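Local coordinates for rubisco operon transcriptional regulator (Synechocystis sp., PDB 5Y2W), which probably acts as a LysR-type repressor that couples carbon and nitrogen metabolism, its regulatory domain binding 2-phosphoglycolate, at residues A[100-105]-A[130-135]; A[106-111]-A[154-159]. All blocks are in the same frame, centred on the assembly; numbering follows the deposited sequence.

How the contacts relate
Segment 100-105 runs directly into 106-111, so the two contacts follow one continuous loop between strand 81-89 and helix 118-129. Contact 1 is the more peripheral, its centre about 22 Å from the chain centre against about 18 Å, and sets the loop against the residues that leave helix 118-129. Contact 2, with five of nine touching residues buried and none exposed, sets it against the residues leading into strand 157-160, where the V158 side chain comes within about 9 Å of the bound 2-phosphoglycolate. Contact 1 relies on aliphatic packing, whereas contact 2 has three hydrogen bonds and a phenylalanine ring. R135 N and E108 O probably hydrogen-bond, joining the two, and L105 touches I156.

Contact 1: A[100-105]-A[130-135]; sequences IPITAL and HYVDVR
I102 and L105 meet V132 in an aliphatic patch that does most of the joining. CG1 of I102 lies 3.9 Å from CG2 of V132, a methyl that also rests 3.9 Å from the carbonyl O of I102. The other methyl of V132, CG1, meets CB of L105 at 4.0 Å; with its two methyls turned to different partners, a beta-branched valine suits the place. Farther along, CG1 of V134 closes on the carbonyl O of L105 at 3.3 Å. The aromatic contact is made by H130, over one face of whose imidazole sits CD1 of I102. A chi1 of -172° turns CG1 of I102 opposite the main-chain nitrogen and extends the chain toward that ring; the two side chains cross at about a right angle. H130 ND1 is hydrogen-bonded to O of L126. No hydrogen bond crosses between the segments; within 100-105, L105 N donates to I102 O at 2.9 Å, the i to i+3 bond that defines the 3-10 turn. I102 packs on L126, and L105 and V132 on F127, near the end of helix 118-129, which closes in a Schellman motif with Y131, at positive phi, as its C-prime residue, in the LysR effector-binding domain.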
loop_
_atom_site.group_PDB
_atom_site.type_symbol
_atom_site.label_atom_id
_atom_site.label_comp_id
_atom_site.label_asym_id
_atom_site.label_seq_id
_atom_site.Cartn_x
_atom_site.Cartn_y
_atom_site.Cartn_z
ATOM N N ILE A 100 2.795 -27.611 12.696
ATOM C CA ILE A 100 1.917 -27.956 11.638
ATOM C C ILE A 100 2.767 -28.287 10.448
ATOM O O ILE A 100 3.518 -27.466 10.018
ATOM C CB ILE A 100 0.965 -26.800 11.285
ATOM C CG1 ILE A 100 0.089 -26.428 12.473
ATOM C CG2 ILE A 100 0.111 -27.216 10.114
ATOM C CD1 ILE A 100 -0.519 -25.039 12.358
ATOM N N PRO A 101 2.619 -29.497 9.895
ATOM C CA PRO A 101 3.379 -29.875 8.727
ATOM C C PRO A 101 2.975 -29.088 7.528
ATOM O O PRO A 101 1.823 -28.665 7.394
ATOM C CB PRO A 101 3.022 -31.336 8.494
ATOM C CG PRO A 101 1.849 -31.626 9.367
ATOM C CD PRO A 101 1.716 -30.561 10.376
ATOM N N ILE A 102 3.924 -28.917 6.638
ATOM C CA ILE A 102 3.709 -28.061 5.520
ATOM C C ILE A 102 2.675 -28.690 4.579
ATOM O O ILE A 102 1.929 -27.960 3.927
ATOM C CB ILE A 102 5.025 -27.707 4.793
ATOM C CG1 ILE A 102 4.753 -26.624 3.737
ATOM C CG2 ILE A 102 5.631 -28.950 4.150
ATOM C CD1 ILE A 102 5.976 -25.873 3.264
ATOM N N THR A 103 2.631 -30.023 4.556
ATOM C CA THR A 103 1.585 -30.798 3.865
ATOM C C THR A 103 0.143 -30.390 4.193
ATOM O O THR A 103 -0.736 -30.474 3.312
ATOM C CB THR A 103 1.707 -32.323 4.172
ATOM O OG1 THR A 103 1.774 -32.555 5.600
ATOM C CG2 THR A 103 2.945 -32.910 3.503
ATOM N N ALA A 104 -0.095 -29.868 5.398
ATOM C CA ALA A 104 -1.421 -29.311 5.722
ATOM C C ALA A 104 -1.874 -28.122 4.834
ATOM O O ALA A 104 -3.063 -27.710 4.852
ATOM C CB ALA A 104 -1.492 -28.939 7.207
ATOM N N LEU A 105 -0.956 -27.531 4.072
ATOM C CA LEU A 105 -1.333 -26.406 3.202
ATOM C C LEU A 105 -1.975 -26.811 1.879
ATOM O O LEU A 105 -2.572 -25.987 1.199
ATOM C CB LEU A 105 -0.117 -25.495 2.914
ATOM C CG LEU A 105 0.427 -24.769 4.146
ATOM C CD1 LEU A 105 1.472 -23.754 3.724
ATOM C CD2 LEU A 105 -0.673 -24.126 4.943
ATOM N N HIS A 130 8.422 -28.197 -1.989
ATOM C CA HIS A 130 7.777 -29.117 -1.056
ATOM C C HIS A 130 6.523 -29.783 -1.600
ATOM O O HIS A 130 5.770 -30.351 -0.837
ATOM C CB HIS A 130 7.472 -28.386 0.237
ATOM C CG HIS A 130 8.688 -28.121 1.055
ATOM N ND1 HIS A 130 9.417 -26.955 0.945
ATOM C CD2 HIS A 130 9.324 -28.876 1.972
ATOM C CE1 HIS A 130 10.450 -27.007 1.761
ATOM N NE2 HIS A 130 10.410 -28.156 2.402
ATOM N N TYR A 131 6.322 -29.739 -2.916
ATOM C CA TYR A 131 5.169 -30.423 -3.530
ATOM C C TYR A 131 3.872 -30.057 -2.825
ATOM O O TYR A 131 3.098 -30.922 -2.436
ATOM C CB TYR A 131 5.360 -31.949 -3.494
ATOM C CG TYR A 131 6.680 -32.379 -4.052
ATOM C CD1 TYR A 131 6.906 -32.365 -5.439
ATOM C CD2 TYR A 131 7.723 -32.768 -3.191
ATOM C CE1 TYR A 131 8.128 -32.746 -5.964
ATOM C CE2 TYR A 131 8.953 -33.143 -3.697
ATOM C CZ TYR A 131 9.151 -33.129 -5.076
ATOM O OH TYR A 131 10.375 -33.508 -5.560
ATOM N N VAL A 132 3.665 -28.758 -2.637
ATOM C CA VAL A 132 2.461 -28.239 -1.984
ATOM C C VAL A 132 1.670 -27.582 -3.083
ATOM O O VAL A 132 2.228 -26.804 -3.841
ATOM C CB VAL A 132 2.820 -27.201 -0.902
ATOM C CG1 VAL A 132 1.641 -26.292 -0.562
ATOM C CG2 VAL A 132 3.354 -27.908 0.322
ATOM N N ASP A 133 0.387 -27.878 -3.164
ATOM C CA ASP A 133 -0.491 -27.224 -4.152
ATOM C C ASP A 133 -1.571 -26.539 -3.365
ATOM O O ASP A 133 -2.270 -27.208 -2.601
ATOM C CB ASP A 133 -1.164 -28.239 -5.108
ATOM C CG ASP A 133 -0.165 -29.015 -5.963
ATOM O OD1 ASP A 133 0.819 -28.436 -6.499
ATOM O OD2 ASP A 133 -0.377 -30.236 -6.116
ATOM N N VAL A 134 -1.729 -25.231 -3.571
ATOM C CA VAL A 134 -2.757 -24.472 -2.868
ATOM C C VAL A 134 -3.774 -24.045 -3.869
ATOM O O VAL A 134 -3.471 -23.942 -5.028
ATOM C CB VAL A 134 -2.219 -23.214 -2.160
ATOM C CG1 VAL A 134 -1.553 -23.612 -0.889
ATOM C CG2 VAL A 134 -1.263 -22.429 -3.082
ATOM N N ARG A 135 -4.975 -23.768 -3.396
ATOM C CA ARG A 135 -6.055 -23.348 -4.273
ATOM C C ARG A 135 -6.076 -21.821 -4.358
ATOM O O ARG A 135 -6.380 -21.129 -3.415
ATOM C CB ARG A 135 -7.373 -23.886 -3.728
ATOM C CG ARG A 135 -8.529 -23.670 -4.676
ATOM C CD ARG A 135 -9.755 -24.524 -4.349
ATOM N NE ARG A 135 -10.843 -24.356 -5.339
ATOM C CZ ARG A 135 -11.765 -23.387 -5.320
ATOM N NH1 ARG A 135 -11.770 -22.469 -4.363
ATOM N NH2 ARG A 135 -12.697 -23.330 -6.263
#

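Contact 2: A[106-111]-A[154-159]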
loop_
_atom_site.group_PDB
_atom_site.type_symbol
_atom_site.label_atom_id
_atom_site.label_comp_id
_atom_site.label_asym_id
_atom_site.label_seq_id
_atom_site.Cartn_x
_atom_site.Cartn_y
_atom_site.Cartn_z
ATOM N N ASN A 106 -1.833 -28.072 1.515
ATOM C CA ASN A 106 -2.326 -28.573 0.263
ATOM C C ASN A 106 -3.812 -28.322 0.072
ATOM O O ASN A 106 -4.604 -28.694 0.912
ATOM C CB ASN A 106 -2.089 -30.071 0.231
ATOM C CG ASN A 106 -0.707 -30.395 -0.233
ATOM O OD1 ASN A 106 -0.314 -29.975 -1.307
ATOM N ND2 ASN A 106 0.038 -31.115 0.570
ATOM N N ASP A 107 -4.167 -27.692 -1.026
ATOM C CA ASP A 107 -5.558 -27.372 -1.335
ATOM C C ASP A 107 -6.228 -26.357 -0.428
ATOM O O ASP A 107 -7.401 -26.090 -0.610
ATOM C CB ASP A 107 -6.383 -28.661 -1.467
ATOM C CG ASP A 107 -5.924 -29.478 -2.634
ATOM O OD1 ASP A 107 -6.231 -29.049 -3.749
ATOM O OD2 ASP A 107 -5.188 -30.478 -2.456
ATOM N N GLU A 108 -5.488 -25.762 0.507
ATOM C CA GLU A 108 -5.987 -24.598 1.222
ATOM C C GLU A 108 -6.224 -23.443 0.303
ATOM O O GLU A 108 -5.490 -23.253 -0.670
ATOM C CB GLU A 108 -4.988 -24.114 2.253
ATOM C CG GLU A 108 -4.931 -24.964 3.496
ATOM C CD GLU A 108 -6.074 -24.706 4.484
ATOM O OE1 GLU A 108 -6.580 -23.537 4.583
ATOM O OE2 GLU A 108 -6.473 -25.703 5.152
ATOM N N ALA A 109 -7.283 -22.672 0.601
ATOM C CA ALA A 109 -7.597 -21.470 -0.159
ATOM C C ALA A 109 -6.500 -20.488 0.222
ATOM O O ALA A 109 -6.254 -20.227 1.423
ATOM C CB ALA A 109 -8.968 -20.897 0.195
ATOM N N PHE A 110 -5.835 -19.970 -0.798
ATOM C CA PHE A 110 -4.593 -19.214 -0.623
ATOM C C PHE A 110 -4.573 -17.985 -1.540
ATOM O O PHE A 110 -4.668 -18.104 -2.769
ATOM C CB PHE A 110 -3.413 -20.100 -0.938
ATOM C CG PHE A 110 -2.098 -19.532 -0.503
ATOM C CD1 PHE A 110 -1.462 -18.573 -1.269
ATOM C CD2 PHE A 110 -1.510 -19.957 0.664
ATOM C CE1 PHE A 110 -0.253 -18.026 -0.857
ATOM C CE2 PHE A 110 -0.312 -19.432 1.091
ATOM C CZ PHE A 110 0.327 -18.461 0.315
ATOM N N ILE A 111 -4.407 -16.815 -0.939
ATOM C CA ILE A 111 -4.445 -15.589 -1.685
ATOM C C ILE A 111 -3.056 -15.237 -2.073
ATOM O O ILE A 111 -2.173 -15.182 -1.209
ATOM C CB ILE A 111 -5.036 -14.464 -0.824
ATOM C CG1 ILE A 111 -6.437 -14.863 -0.306
ATOM C CG2 ILE A 111 -5.088 -13.165 -1.626
ATOM C CD1 ILE A 111 -6.766 -14.341 1.073
ATOM N N MET A 154 -11.476 -15.088 3.223
ATOM C CA MET A 154 -11.159 -15.561 1.874
ATOM C C MET A 154 -9.939 -16.496 1.769
ATOM O O MET A 154 -9.547 -16.918 0.675
ATOM C CB MET A 154 -11.010 -14.358 0.952
ATOM C CG MET A 154 -12.344 -13.678 0.688
ATOM S SD MET A 154 -12.135 -12.002 0.043
ATOM C CE MET A 154 -12.738 -11.070 1.461
ATOM N N GLY A 155 -9.354 -16.854 2.900
ATOM C CA GLY A 155 -8.288 -17.846 2.894
ATOM C C GLY A 155 -7.086 -17.441 3.738
ATOM O O GLY A 155 -7.197 -16.603 4.596
ATOM N N ILE A 156 -5.954 -18.069 3.475
ATOM C CA ILE A 156 -4.694 -17.765 4.146
ATOM C C ILE A 156 -3.769 -17.229 3.087
ATOM O O ILE A 156 -4.064 -17.300 1.899
ATOM C CB ILE A 156 -4.098 -19.021 4.794
ATOM C CG1 ILE A 156 -3.726 -20.031 3.732
ATOM C CG2 ILE A 156 -5.128 -19.653 5.697
ATOM C CD1 ILE A 156 -3.079 -21.264 4.313
ATOM N N SER A 157 -2.697 -16.627 3.546
ATOM C CA SER A 157 -1.634 -16.125 2.688
ATOM C C SER A 157 -0.293 -16.193 3.432
ATOM O O SER A 157 -0.227 -16.605 4.574
ATOM C CB SER A 157 -1.882 -14.669 2.322
ATOM O OG SER A 157 -1.150 -14.320 1.133
ATOM N N VAL A 158 0.784 -15.809 2.747
ATOM C CA VAL A 158 2.105 -15.658 3.379
ATOM C C VAL A 158 2.493 -14.235 3.078
ATOM O O VAL A 158 2.429 -13.815 1.912
ATOM C CB VAL A 158 3.137 -16.611 2.768
ATOM C CG1 VAL A 158 4.557 -16.154 3.114
ATOM C CG2 VAL A 158 2.885 -18.082 3.171
ATOM N N LEU A 159 2.809 -13.486 4.126
ATOM C CA LEU A 159 3.221 -12.115 3.990
ATOM C C LEU A 159 4.406 -11.892 4.949
ATOM O O LEU A 159 4.595 -12.651 5.904
ATOM C CB LEU A 159 2.085 -11.180 4.442
ATOM C CG LEU A 159 0.738 -11.096 3.715
ATOM C CD1 LEU A 159 -0.244 -10.179 4.450
ATOM C CD2 LEU A 159 0.998 -10.622 2.327
#
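F110 and I156 pair through a single beta bridge: I156 N donates to A109 O (3.0 Å, nearly straight at 172°) and I156 O accepts from I111 N (2.9 Å), the pattern of a parallel bridge although the touching parts run at close to a right angle. S157 adds a third bond, its OG donating to I111 O at 2.7 Å from a position tilted out of the carbonyl plane; a short hydroxyl side chain suits this spot, just long enough to reach I111 O beside the bridge. G155 must be glycine here: its backbone angles would jam a beta carbon against the preceding carbonyl, and that carbon would also strike A109 O. The bridge ties the loop to the residues leading into strand 157-160, an outermost strand of the antiparallel sheet with 81-89 and 173-176, in a domain of the periplasmic-binding-protein-like LysR type.

The chi1 of F110 (-167°) puts the ring on the far side of CB from the main-chain N and lays it against 156-158. CA of S157 stands over one face in a CH-pi contact, 4.1 Å from the ring centroid, and I156 O lies above the same face. CG2 of V158 meets the edge in plane, 3.9 Å from CZ, while CG1 of I156 reaches CD2; F127 packs edge-to-face with this ring. Were F110 replaced by an alanine, S157 CA would probably lose the ring face it rests on, and a gap would open beside I156 and V158. On the two sides of the bridge along 106-111, CD1 of I111 lies 4.2 Å from CB of M154, and CB of E108, whose carboxylate is hydrogen-bonded to H92, meets CD1 of I156.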